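Long-range contacts in Sodium/sialic acid symporter SiaT (Proteus mirabilis, PDB 5NV9), which imports the sialic acid N-acetylneuraminic acid across the bacterial inner membrane, driven by the inward gradient of sodium ions: residues A[46-51]-A[178-183]; A[55-60]-A[255-260]; A[99-104]-A[260-265]; A[167-172]-A[343-348]. One frame throughout, in Å; residues are numbered along the deposited sequence. Where two conformers were deposited one is given.

Interaction 1: A[46-51]-A[178-183]. With NA (sodium ion), chain C.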
# COMPACT_ATOMS: atom_id res chain seq x y z
N PRO A 46 -7.75 -18.65 5.31
CA PRO A 46 -6.62 -19.02 6.19
C PRO A 46 -5.56 -17.97 6.31
O PRO A 46 -5.44 -17.07 5.43
CB PRO A 46 -5.96 -20.22 5.46
CG PRO A 46 -6.41 -20.10 4.06
CD PRO A 46 -7.73 -19.36 4.02
N GLY A 47 -4.73 -18.13 7.35
CA GLY A 47 -3.68 -17.21 7.68
C GLY A 47 -2.70 -16.98 6.57
O GLY A 47 -2.39 -15.85 6.24
N TRP A 48 -2.17 -18.06 6.00
CA TRP A 48 -1.19 -17.90 4.94
C TRP A 48 -1.74 -17.05 3.81
O TRP A 48 -1.04 -16.22 3.30
CB TRP A 48 -0.69 -19.23 4.42
CG TRP A 48 -1.66 -20.03 3.53
CD1 TRP A 48 -2.50 -21.03 3.93
CD2 TRP A 48 -1.79 -19.92 2.12
NE1 TRP A 48 -3.21 -21.52 2.83
CE2 TRP A 48 -2.77 -20.86 1.70
CE3 TRP A 48 -1.16 -19.11 1.15
CZ2 TRP A 48 -3.17 -21.00 0.36
CZ3 TRP A 48 -1.56 -19.27 -0.20
CH2 TRP A 48 -2.57 -20.19 -0.57
N ALA A 49 -3.00 -17.27 3.40
CA ALA A 49 -3.59 -16.49 2.30
C ALA A 49 -3.78 -14.97 2.63
O ALA A 49 -3.50 -14.01 1.79
CB ALA A 49 -4.93 -17.10 1.91
N ALA A 50 -4.27 -14.74 3.83
CA ALA A 50 -4.39 -13.34 4.34
C ALA A 50 -3.01 -12.66 4.41
O ALA A 50 -2.88 -11.49 4.10
CB ALA A 50 -5.09 -13.30 5.67
N GLY A 51 -1.97 -13.40 4.75
CA GLY A 51 -0.61 -12.83 4.82
C GLY A 51 0.01 -12.48 3.50
O GLY A 51 0.67 -11.46 3.37
N VAL A 178 -10.97 -10.63 -3.41
CA VAL A 178 -9.89 -9.69 -3.39
C VAL A 178 -8.64 -10.37 -2.80
O VAL A 178 -7.52 -10.19 -3.28
CB VAL A 178 -10.25 -8.46 -2.53
CG1 VAL A 178 -9.03 -7.65 -2.32
CG2 VAL A 178 -11.27 -7.60 -3.25
N ILE A 179 -8.85 -11.18 -1.76
CA ILE A 179 -7.74 -11.85 -1.12
C ILE A 179 -7.17 -12.96 -2.03
O ILE A 179 -5.96 -13.07 -2.26
CB ILE A 179 -8.18 -12.39 0.21
CG1 ILE A 179 -8.25 -11.23 1.22
CG2 ILE A 179 -7.25 -13.51 0.69
CD1 ILE A 179 -8.92 -11.63 2.53
N TRP A 180 -8.03 -13.76 -2.61
CA TRP A 180 -7.52 -14.85 -3.46
C TRP A 180 -6.89 -14.40 -4.79
O TRP A 180 -5.84 -14.94 -5.15
CB TRP A 180 -8.57 -15.90 -3.63
CG TRP A 180 -8.82 -16.70 -2.38
CD1 TRP A 180 -9.97 -16.71 -1.67
CD2 TRP A 180 -7.92 -17.61 -1.70
NE1 TRP A 180 -9.86 -17.53 -0.60
CE2 TRP A 180 -8.62 -18.10 -0.58
CE3 TRP A 180 -6.63 -18.06 -1.93
CZ2 TRP A 180 -8.07 -19.00 0.30
CZ3 TRP A 180 -6.09 -18.96 -1.06
CH2 TRP A 180 -6.81 -19.44 0.02
N THR A 181 -7.43 -13.37 -5.45
CA THR A 181 -6.67 -12.64 -6.46
C THR A 181 -5.31 -12.05 -6.00
O THR A 181 -4.32 -12.11 -6.77
CB THR A 181 -7.48 -11.52 -7.17
OG1 THR A 181 -7.96 -10.59 -6.21
CG2 THR A 181 -8.66 -12.10 -7.96
N ASP A 182 -5.28 -11.44 -4.80
CA ASP A 182 -4.06 -10.96 -4.18
C ASP A 182 -3.01 -12.05 -4.01
O ASP A 182 -1.83 -11.76 -4.15
CB ASP A 182 -4.24 -10.33 -2.78
CG ASP A 182 -4.83 -8.95 -2.79
OD1 ASP A 182 -4.96 -8.34 -3.86
OD2 ASP A 182 -5.23 -8.45 -1.67
N VAL A 183 -3.42 -13.27 -3.70
CA VAL A 183 -2.49 -14.39 -3.47
C VAL A 183 -1.81 -14.71 -4.77
O VAL A 183 -0.58 -14.91 -4.82
CB VAL A 183 -3.20 -15.64 -2.90
CG1 VAL A 183 -2.29 -16.88 -2.87
CG2 VAL A 183 -3.76 -15.39 -1.51
NA NA C . -6.02 -6.69 -2.98
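The Trp180 indole meets Ala49 with one face and Trp48 with its edge, and carries much of this contact. Ala49 CB sits over the face of its six-membered ring, a CH-pi contact of 3.9 Å to the centroid, with Trp180 CH2 the nearest atom at 3.5 Å. The edge of Trp180 is turned toward the face of Trp48 in an offset edge-to-face pair with planes 70° apart, and Trp180 CZ3 lies 3.8 Å from Trp48 CH2. Trp48 adopts a chi1 of 74°, which places CG between its backbone N and carbonyl carbon and swings the ring across so that CZ3 also reaches Val183 CG1, 3.7 Å away. The other branch of that valine, Val183 CG2, lies 3.6 Å from Ala49 O. Pro46, at the N-cap of helix 47-58, adds its CD against Trp180 CZ2, while Phe28 lies nearly parallel to the Trp180 ring. The two short helical segments cross at 76° with axes 9.1 Å apart, and Ala49 stands where they meet. Asp182, next to Val183 in the chain, binds sodium through OD1 and OD2, together with Ser342, Ser345 and Ser346. These residues form the Na3 site of this LeuT-fold symporter.

Interaction 2: A[55-60]-A[255-260]. With NA (sodium ion), chain B; SLB (N-acetyl-beta-neuraminic acid), chain D.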
# COMPACT_ATOMS: atom_id res chain seq x y z
N PHE A 55 0.87 -8.49 1.96
CA PHE A 55 2.08 -8.14 1.16
C PHE A 55 1.67 -7.53 -0.19
O PHE A 55 2.21 -6.50 -0.59
CB PHE A 55 3.01 -9.36 1.00
CG PHE A 55 4.27 -9.10 0.19
CD1 PHE A 55 5.29 -8.35 0.73
CD2 PHE A 55 4.45 -9.67 -1.09
CE1 PHE A 55 6.45 -8.11 0.01
CE2 PHE A 55 5.61 -9.43 -1.80
CZ PHE A 55 6.61 -8.66 -1.25
N ALA A 56 0.69 -8.14 -0.87
CA ALA A 56 0.28 -7.70 -2.22
C ALA A 56 -0.54 -6.39 -2.17
O ALA A 56 -0.44 -5.58 -3.07
CB ALA A 56 -0.51 -8.77 -2.95
N THR A 57 -1.28 -6.19 -1.11
CA THR A 57 -2.00 -4.92 -0.80
C THR A 57 -0.96 -3.79 -0.65
O THR A 57 -1.11 -2.78 -1.26
CB THR A 57 -2.90 -5.07 0.47
OG1 THR A 57 -3.98 -5.99 0.23
CG2 THR A 57 -3.53 -3.70 1.00
N THR A 58 0.12 -3.99 0.13
CA THR A 58 1.06 -2.87 0.40
C THR A 58 2.00 -2.59 -0.76
O THR A 58 2.34 -1.43 -1.02
CB THR A 58 1.89 -3.10 1.68
OG1 THR A 58 2.60 -4.34 1.55
CG2 THR A 58 1.03 -3.17 2.92
N LEU A 59 2.39 -3.63 -1.48
CA LEU A 59 3.38 -3.52 -2.56
C LEU A 59 2.68 -3.36 -3.89
O LEU A 59 2.11 -4.30 -4.40
CB LEU A 59 4.25 -4.77 -2.66
CG LEU A 59 5.58 -4.60 -3.40
CD1 LEU A 59 6.57 -5.70 -3.04
CD2 LEU A 59 5.37 -4.55 -4.90
N SER A 60 2.85 -2.18 -4.46
CA SER A 60 2.12 -1.75 -5.66
C SER A 60 3.10 -1.45 -6.79
O SER A 60 4.30 -1.73 -6.69
CB SER A 60 1.26 -0.55 -5.30
OG SER A 60 1.96 0.66 -5.34
N GLN A 255 -6.91 0.82 7.05
CA GLN A 255 -7.94 -0.19 6.90
C GLN A 255 -7.59 -1.30 5.90
O GLN A 255 -8.06 -2.43 6.07
CB GLN A 255 -9.26 0.49 6.51
CG GLN A 255 -10.41 -0.49 6.19
CD GLN A 255 -10.93 -1.31 7.38
OE1 GLN A 255 -10.45 -1.19 8.52
NE2 GLN A 255 -11.85 -2.23 7.08
N ASP A 256 -6.83 -0.98 4.83
CA ASP A 256 -6.51 -2.03 3.81
C ASP A 256 -5.70 -3.20 4.40
O ASP A 256 -5.91 -4.35 4.01
CB ASP A 256 -5.86 -1.43 2.55
CG ASP A 256 -4.57 -0.68 2.83
OD1 ASP A 256 -4.35 -0.09 3.97
OD2 ASP A 256 -3.76 -0.65 1.87
N VAL A 257 -4.81 -2.92 5.36
CA VAL A 257 -4.07 -3.96 6.05
C VAL A 257 -4.84 -4.55 7.27
O VAL A 257 -5.02 -5.77 7.40
CB VAL A 257 -2.69 -3.45 6.40
CG1 VAL A 257 -1.99 -4.41 7.38
CG2 VAL A 257 -1.85 -3.34 5.14
N VAL A 258 -5.37 -3.66 8.09
CA VAL A 258 -6.03 -4.03 9.32
C VAL A 258 -7.19 -4.96 9.07
O VAL A 258 -7.46 -5.88 9.82
CB VAL A 258 -6.52 -2.77 10.14
CG1 VAL A 258 -7.31 -3.24 11.34
CG2 VAL A 258 -5.36 -1.97 10.66
N GLN A 259 -7.90 -4.73 7.99
CA GLN A 259 -8.95 -5.67 7.55
C GLN A 259 -8.51 -7.14 7.43
O GLN A 259 -9.29 -8.06 7.72
CB GLN A 259 -9.50 -5.21 6.20
CG GLN A 259 -10.99 -5.39 6.04
CD GLN A 259 -11.42 -5.01 4.64
OE1 GLN A 259 -10.81 -4.10 4.05
NE2 GLN A 259 -12.44 -5.70 4.08
N ARG A 260 -7.26 -7.37 7.03
CA ARG A 260 -6.76 -8.76 6.94
C ARG A 260 -6.56 -9.42 8.30
O ARG A 260 -6.44 -10.63 8.36
CB ARG A 260 -5.45 -8.85 6.16
CG ARG A 260 -5.62 -8.97 4.67
CD ARG A 260 -5.84 -7.65 4.00
NE ARG A 260 -6.17 -7.83 2.58
CZ ARG A 260 -6.99 -7.05 1.88
NH1 ARG A 260 -7.56 -6.00 2.45
NH2 ARG A 260 -7.26 -7.34 0.63
NA NA B . -0.14 -4.59 -4.95
C1 SLB D . 3.96 0.52 -2.36
C2 SLB D . 4.43 0.66 -0.94
C3 SLB D . 5.20 1.95 -0.80
C4 SLB D . 5.90 2.09 0.57
C5 SLB D . 6.83 0.88 0.67
C6 SLB D . 6.02 -0.42 0.53
C7 SLB D . 6.85 -1.71 0.59
C8 SLB D . 6.00 -2.94 0.43
C9 SLB D . 6.80 -4.22 0.66
C10 SLB D . 8.90 0.91 2.01
C11 SLB D . 9.44 0.56 3.37
N5 SLB D . 7.56 0.88 1.94
O1A SLB D . 4.69 -0.14 -3.17
O1B SLB D . 2.86 1.10 -2.70
O2 SLB D . 3.31 0.65 -0.01
O4 SLB D . 6.69 3.33 0.64
O6 SLB D . 5.33 -0.44 -0.72
O7 SLB D . 7.82 -1.75 -0.47
O8 SLB D . 4.90 -2.89 1.34
O9 SLB D . 7.27 -4.33 2.02
O10 SLB D . 9.63 1.16 1.04
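The guanidinium of Arg260 has Thr57 OG1 over one face, 3.4 Å above its plane and offset toward the rim, with CZ and NH2 each 3.6 Å from that oxygen. Its NH1 bonds weakly to Asp256 O in its own segment. The second flat group, the Phe55 ring, meets the sugar instead, its CE1 4.0 Å from C9 of the sialic acid. Thr57, the residue with the most area buried here, has chi1 -66°; this turns its methyl CG2 to Asp256, 3.2 Å from OD2, and OG1 toward Arg260. The main polar partners lie outside: Ser53 for Arg260 NE, Ser346 for Thr57 OG1 and Ser254 for Asp256 OD1. Farther along, the methyls Thr58 CG2 and Val257 CG2 touch at 3.6 Å.

Helix 47-58 ends at Thr58, and its end is shared by ion and substrate. The Na2 sodium takes Ala56 O from the last helical turn and Leu59 O just after it. Ser60 holds the two carboxylate oxygens separately: its N reaches O1A in a nearly straight bond (174°), and its OG reaches O1B at 2.8 Å. Thr58 OG1 and O8 of the sugar are hydrogen-bonded at 2.7 Å. Ala339, Ser342 and Ser343 complete the ion site, and Arg135, Gln82 and Thr63 also hold the sugar. This sharing is consistent with coupled binding, while the positive Arg260, weakly bonded through NH2 to Asp182, probably offsets part of the negative charge of that ligand of the other sodium.

Interaction 3: A[99-104]-A[260-265]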
# COMPACT_ATOMS: atom_id res chain seq x y z
N PHE A 99 -7.61 -5.92 20.28
CA PHE A 99 -8.74 -4.97 20.29
C PHE A 99 -9.57 -5.09 19.05
O PHE A 99 -10.80 -5.17 19.12
CB PHE A 99 -8.28 -3.53 20.48
CG PHE A 99 -7.82 -3.25 21.89
CD1 PHE A 99 -6.54 -3.51 22.28
CD2 PHE A 99 -8.72 -2.72 22.83
CE1 PHE A 99 -6.16 -3.29 23.58
CE2 PHE A 99 -8.32 -2.49 24.12
CZ PHE A 99 -7.04 -2.79 24.50
N PHE A 100 -8.88 -5.16 17.92
CA PHE A 100 -9.53 -5.23 16.62
C PHE A 100 -10.38 -6.51 16.54
O PHE A 100 -11.52 -6.48 16.04
CB PHE A 100 -8.49 -5.22 15.46
CG PHE A 100 -7.80 -3.88 15.21
CD1 PHE A 100 -8.51 -2.68 15.18
CD2 PHE A 100 -6.44 -3.82 14.97
CE1 PHE A 100 -7.84 -1.45 14.94
CE2 PHE A 100 -5.78 -2.60 14.73
CZ PHE A 100 -6.48 -1.41 14.70
N ARG A 101 -9.83 -7.63 16.98
CA ARG A 101 -10.55 -8.86 16.91
C ARG A 101 -11.71 -8.91 17.88
O ARG A 101 -12.78 -9.36 17.50
CB ARG A 101 -9.63 -10.05 17.13
CG ARG A 101 -8.79 -10.26 15.86
CD ARG A 101 -7.89 -11.47 15.93
NE ARG A 101 -8.69 -12.70 15.86
CZ ARG A 101 -9.23 -13.24 14.77
NH1 ARG A 101 -9.11 -12.70 13.55
NH2 ARG A 101 -9.90 -14.34 14.92
N LYS A 102 -11.49 -8.50 19.14
CA LYS A 102 -12.53 -8.64 20.16
C LYS A 102 -13.69 -7.72 19.91
O LYS A 102 -14.82 -8.01 20.31
CB LYS A 102 -11.99 -8.35 21.54
CG LYS A 102 -11.15 -9.49 22.06
CD LYS A 102 -10.51 -9.09 23.34
CE LYS A 102 -9.30 -9.92 23.63
NZ LYS A 102 -9.74 -11.22 24.06
N LEU A 103 -13.41 -6.58 19.27
CA LEU A 103 -14.49 -5.67 18.89
C LEU A 103 -15.20 -6.12 17.63
O LEU A 103 -16.14 -5.48 17.26
CB LEU A 103 -14.00 -4.21 18.72
CG LEU A 103 -13.49 -3.45 19.98
CD1 LEU A 103 -12.73 -2.21 19.56
CD2 LEU A 103 -14.58 -3.08 20.96
N LYS A 104 -14.77 -7.20 16.98
CA LYS A 104 -15.44 -7.67 15.78
C LYS A 104 -15.64 -6.54 14.78
O LYS A 104 -16.74 -6.30 14.25
CB LYS A 104 -16.78 -8.31 16.10
CG LYS A 104 -16.71 -9.39 17.17
CD LYS A 104 -16.03 -10.64 16.66
CE LYS A 104 -16.27 -11.81 17.61
NZ LYS A 104 -15.00 -12.54 17.91
N ARG A 260 -7.26 -7.37 7.03
CA ARG A 260 -6.76 -8.76 6.94
C ARG A 260 -6.56 -9.42 8.30
O ARG A 260 -6.44 -10.63 8.36
CB ARG A 260 -5.45 -8.85 6.16
CG ARG A 260 -5.62 -8.97 4.67
CD ARG A 260 -5.84 -7.65 4.00
NE ARG A 260 -6.17 -7.83 2.58
CZ ARG A 260 -6.99 -7.05 1.88
NH1 ARG A 260 -7.56 -6.00 2.45
NH2 ARG A 260 -7.26 -7.34 0.63
N TYR A 261 -6.51 -8.64 9.39
CA TYR A 261 -6.35 -9.22 10.71
C TYR A 261 -7.62 -9.89 11.24
O TYR A 261 -7.53 -10.67 12.19
CB TYR A 261 -5.91 -8.14 11.72
CG TYR A 261 -4.59 -7.38 11.36
CD1 TYR A 261 -3.61 -7.91 10.49
CD2 TYR A 261 -4.33 -6.13 11.92
CE1 TYR A 261 -2.42 -7.21 10.21
CE2 TYR A 261 -3.14 -5.45 11.67
CZ TYR A 261 -2.20 -5.95 10.80
OH TYR A 261 -1.05 -5.15 10.61
N ILE A 262 -8.78 -9.56 10.67
CA ILE A 262 -10.07 -10.03 11.17
C ILE A 262 -10.75 -11.07 10.23
O ILE A 262 -11.83 -11.58 10.53
CB ILE A 262 -11.00 -8.83 11.51
CG1 ILE A 262 -11.22 -7.88 10.34
CG2 ILE A 262 -10.31 -7.96 12.57
CD1 ILE A 262 -12.40 -8.21 9.50
N VAL A 263 -10.13 -11.37 9.09
CA VAL A 263 -10.71 -12.37 8.18
C VAL A 263 -10.40 -13.81 8.55
O VAL A 263 -11.03 -14.76 7.99
CB VAL A 263 -10.30 -12.13 6.71
CG1 VAL A 263 -10.81 -10.82 6.21
CG2 VAL A 263 -8.81 -12.25 6.49
N THR A 264 -9.39 -14.01 9.40
CA THR A 264 -9.00 -15.31 9.92
C THR A 264 -9.86 -15.72 11.11
O THR A 264 -10.32 -14.89 11.90
CB THR A 264 -7.56 -15.24 10.40
OG1 THR A 264 -7.35 -13.97 11.08
CG2 THR A 264 -6.67 -15.29 9.24
N ASP A 265 -9.98 -17.02 11.32
CA ASP A 265 -10.96 -17.52 12.27
C ASP A 265 -10.43 -17.64 13.69
O ASP A 265 -11.19 -17.76 14.61
CB ASP A 265 -11.53 -18.84 11.79
CG ASP A 265 -12.91 -19.07 12.28
OD1 ASP A 265 -13.79 -18.28 11.91
OD2 ASP A 265 -13.11 -20.02 13.06
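From the last turn of helix 89-102, the Arg101 side chain sets out with CG beside the backbone N, runs straight at chi2 and bends at chi3 (71°), which delivers its guanidinium edge-on to the backbone carbonyls of Tyr261 and Thr264. NH1 serves both: it bonds to Tyr261 O at 2.9 Å, lying in that carbonyl's plane on a lone pair, and to Thr264 O at 3.0 Å. NH2 adds a second bond to Thr264 O, 3.1 Å long, so one oxygen is held end-on by two nitrogens. Both reach it from the same face, tilted out of its carbonyl plane by 36° and 40°. The carbonyls stay close to the guanidinium plane, and the three bonds together fix the rotation of the group and tie down the segment 260-265. Apolar packing flanks the grip. Phe100 CB is 4.4 Å from Ile262 CG2, and Phe100 CD2 lies 4.4 Å from Tyr261 CD2, at the edge of the tyrosine ring. Tyr261 OH bonds to Phe251 O and Thr264 OG1 to Thr270. On the cytoplasmic side of the membrane, the contact therefore fastens the end of helix 89-102, closed at Lys104 by a Schellman motif, to the connection between helix 255-258 and helix 267-301, with Leu274 of the latter helix against Tyr261.

Interaction 4: A[167-172]-A[343-348]. With NA (sodium ion), chain C; NA (sodium ion), chain B.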
# COMPACT_ATOMS: atom_id res chain seq x y z
N ILE A 167 -11.99 -3.19 -10.94
CA ILE A 167 -13.25 -2.81 -10.33
C ILE A 167 -14.30 -3.92 -10.45
O ILE A 167 -15.03 -4.17 -9.53
CB ILE A 167 -13.82 -1.46 -10.93
CG1 ILE A 167 -12.96 -0.29 -10.45
CG2 ILE A 167 -15.28 -1.22 -10.54
CD1 ILE A 167 -13.16 1.01 -11.20
N ILE A 168 -14.37 -4.58 -11.60
CA ILE A 168 -15.37 -5.58 -11.86
C ILE A 168 -15.17 -6.80 -10.99
O ILE A 168 -16.09 -7.20 -10.26
CB ILE A 168 -15.44 -5.90 -13.37
CG1 ILE A 168 -16.10 -4.71 -14.07
CG2 ILE A 168 -16.28 -7.16 -13.59
CD1 ILE A 168 -15.87 -4.70 -15.55
N TYR A 169 -13.96 -7.36 -10.97
CA TYR A 169 -13.72 -8.54 -10.13
C TYR A 169 -13.79 -8.22 -8.66
O TYR A 169 -14.18 -9.07 -7.90
CB TYR A 169 -12.43 -9.32 -10.51
CG TYR A 169 -11.07 -8.78 -10.04
CD1 TYR A 169 -10.70 -8.77 -8.69
CD2 TYR A 169 -10.12 -8.38 -10.96
CE1 TYR A 169 -9.44 -8.31 -8.29
CE2 TYR A 169 -8.86 -7.90 -10.55
CZ TYR A 169 -8.52 -7.87 -9.22
OH TYR A 169 -7.25 -7.38 -8.84
N THR A 170 -13.40 -7.01 -8.26
CA THR A 170 -13.46 -6.59 -6.83
C THR A 170 -14.93 -6.49 -6.38
O THR A 170 -15.34 -7.08 -5.39
CB THR A 170 -12.73 -5.24 -6.58
OG1 THR A 170 -11.34 -5.35 -6.91
CG2 THR A 170 -12.82 -4.82 -5.14
N TRP A 171 -15.72 -5.82 -7.17
CA TRP A 171 -17.14 -5.69 -6.96
C TRP A 171 -17.91 -7.00 -6.78
O TRP A 171 -18.69 -7.13 -5.82
CB TRP A 171 -17.70 -4.80 -8.08
CG TRP A 171 -19.18 -4.67 -8.13
CD1 TRP A 171 -19.97 -3.73 -7.47
CD2 TRP A 171 -20.07 -5.42 -8.94
NE1 TRP A 171 -21.28 -3.90 -7.80
CE2 TRP A 171 -21.39 -4.93 -8.70
CE3 TRP A 171 -19.91 -6.50 -9.81
CZ2 TRP A 171 -22.53 -5.48 -9.32
CZ3 TRP A 171 -21.05 -7.05 -10.43
CH2 TRP A 171 -22.34 -6.54 -10.17
N MSE A 172 -17.65 -7.98 -7.66
CA MSE A 172 -18.32 -9.28 -7.65
C MSE A 172 -17.85 -10.12 -6.53
O MSE A 172 -18.62 -10.85 -5.94
CB MSE A 172 -17.88 -10.06 -8.94
CG MSE A 172 -18.45 -9.38 -10.19
SE MSE A 172 -18.44 -10.56 -11.79
CE MSE A 172 -16.51 -11.06 -11.81
N SER A 343 -3.25 -3.93 -5.18
CA SER A 343 -3.32 -2.74 -4.29
C SER A 343 -4.61 -1.96 -4.52
O SER A 343 -5.30 -1.55 -3.56
CB SER A 343 -2.07 -1.85 -4.53
OG SER A 343 -0.91 -2.54 -4.03
N ILE A 344 -4.97 -1.81 -5.81
CA ILE A 344 -6.22 -1.17 -6.18
C ILE A 344 -7.48 -1.92 -5.61
O ILE A 344 -8.43 -1.28 -5.04
CB ILE A 344 -6.37 -1.01 -7.68
CG1 ILE A 344 -5.33 -0.02 -8.20
CG2 ILE A 344 -7.77 -0.53 -8.06
CD1 ILE A 344 -5.26 -0.03 -9.71
N SER A 345 -7.48 -3.23 -5.71
CA SER A 345 -8.64 -3.98 -5.30
C SER A 345 -8.83 -3.84 -3.78
O SER A 345 -9.96 -3.66 -3.29
CB SER A 345 -8.48 -5.41 -5.70
OG SER A 345 -7.44 -6.00 -4.92
N SER A 346 -7.73 -3.96 -3.02
CA SER A 346 -7.79 -3.84 -1.59
C SER A 346 -8.20 -2.47 -1.10
O SER A 346 -8.88 -2.37 -0.07
CB SER A 346 -6.42 -4.14 -0.91
OG SER A 346 -6.04 -5.46 -1.13
N SER A 347 -7.73 -1.43 -1.79
CA SER A 347 -8.06 -0.07 -1.45
C SER A 347 -9.56 0.19 -1.73
O SER A 347 -10.24 0.84 -0.92
CB SER A 347 -7.20 0.95 -2.25
OG SER A 347 -5.88 1.14 -1.74
N LEU A 348 -10.09 -0.32 -2.85
CA LEU A 348 -11.55 -0.15 -3.14
C LEU A 348 -12.47 -0.86 -2.13
O LEU A 348 -13.44 -0.26 -1.59
CB LEU A 348 -11.92 -0.62 -4.53
CG LEU A 348 -11.37 0.15 -5.75
CD1 LEU A 348 -11.77 -0.58 -7.05
CD2 LEU A 348 -11.79 1.58 -5.80
NA NA C . -6.02 -6.69 -2.98
NA NA B . -0.14 -4.59 -4.95
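Ser345 OG binds the Na3 sodium at 2.5 Å and also bonds to Gln341, while the CB beneath it presses on Thr170 OG1. In this LeuT-fold transporter the contact joins helix 155-203 to the serine-rich helix 328-361, the two segments inclined at 44° with axes 9.6 Å apart. A chi1 of 68° at Ser345 turns the hydroxyl to the ion and leaves its methylene against the other helix. Thr170 OG1 comes within 3.1 Å of that Ser345 CB, but its polar partner is Cys166 O, one turn back along its own helix, so it meets the serine by packing. The other branch, Thr170 CG2, lies 3.6 Å from Ser345 O. From the side, Tyr169 brings its OH to within 3.9 Å of Ser345 CB, though that hydroxyl bonds to Gln185.

The next residue, Ser346, gives its OG to the same sodium at 2.2 Å, so adjacent serines supply two ligands, with Asp182 and the carbonyl of Ser342 supplying the rest. Ser343, one residue beyond Ser342, instead binds the Na2 ion through its OG at 2.4 Å. Toward the far end of the interface the packing is wholly aliphatic: Ile167 and Leu348 cross at about a right angle, with CG1 of Ile167 touching CD1 of Leu348 at 3.6 Å.

Interactions 1 and 4 share the Na3 ion and interactions 2 and 4 the Na2 ion, the centres of these three contacts being 10 to 14 Å apart. Interaction 3 lies farther toward the cytoplasm, its centre 15 Å from those of the first two and 21 Å from that of interaction 4. Interactions 1 and 2 share helix 47-58, 1 and 4 share helix 155-203, and 2 and 3 meet at Arg260. Along the chain every pair alternates, so distant segments are interwoven into one helical core. Both ion sites and the substrate site thus rest on the same few helices, an arrangement consistent with coupled transport.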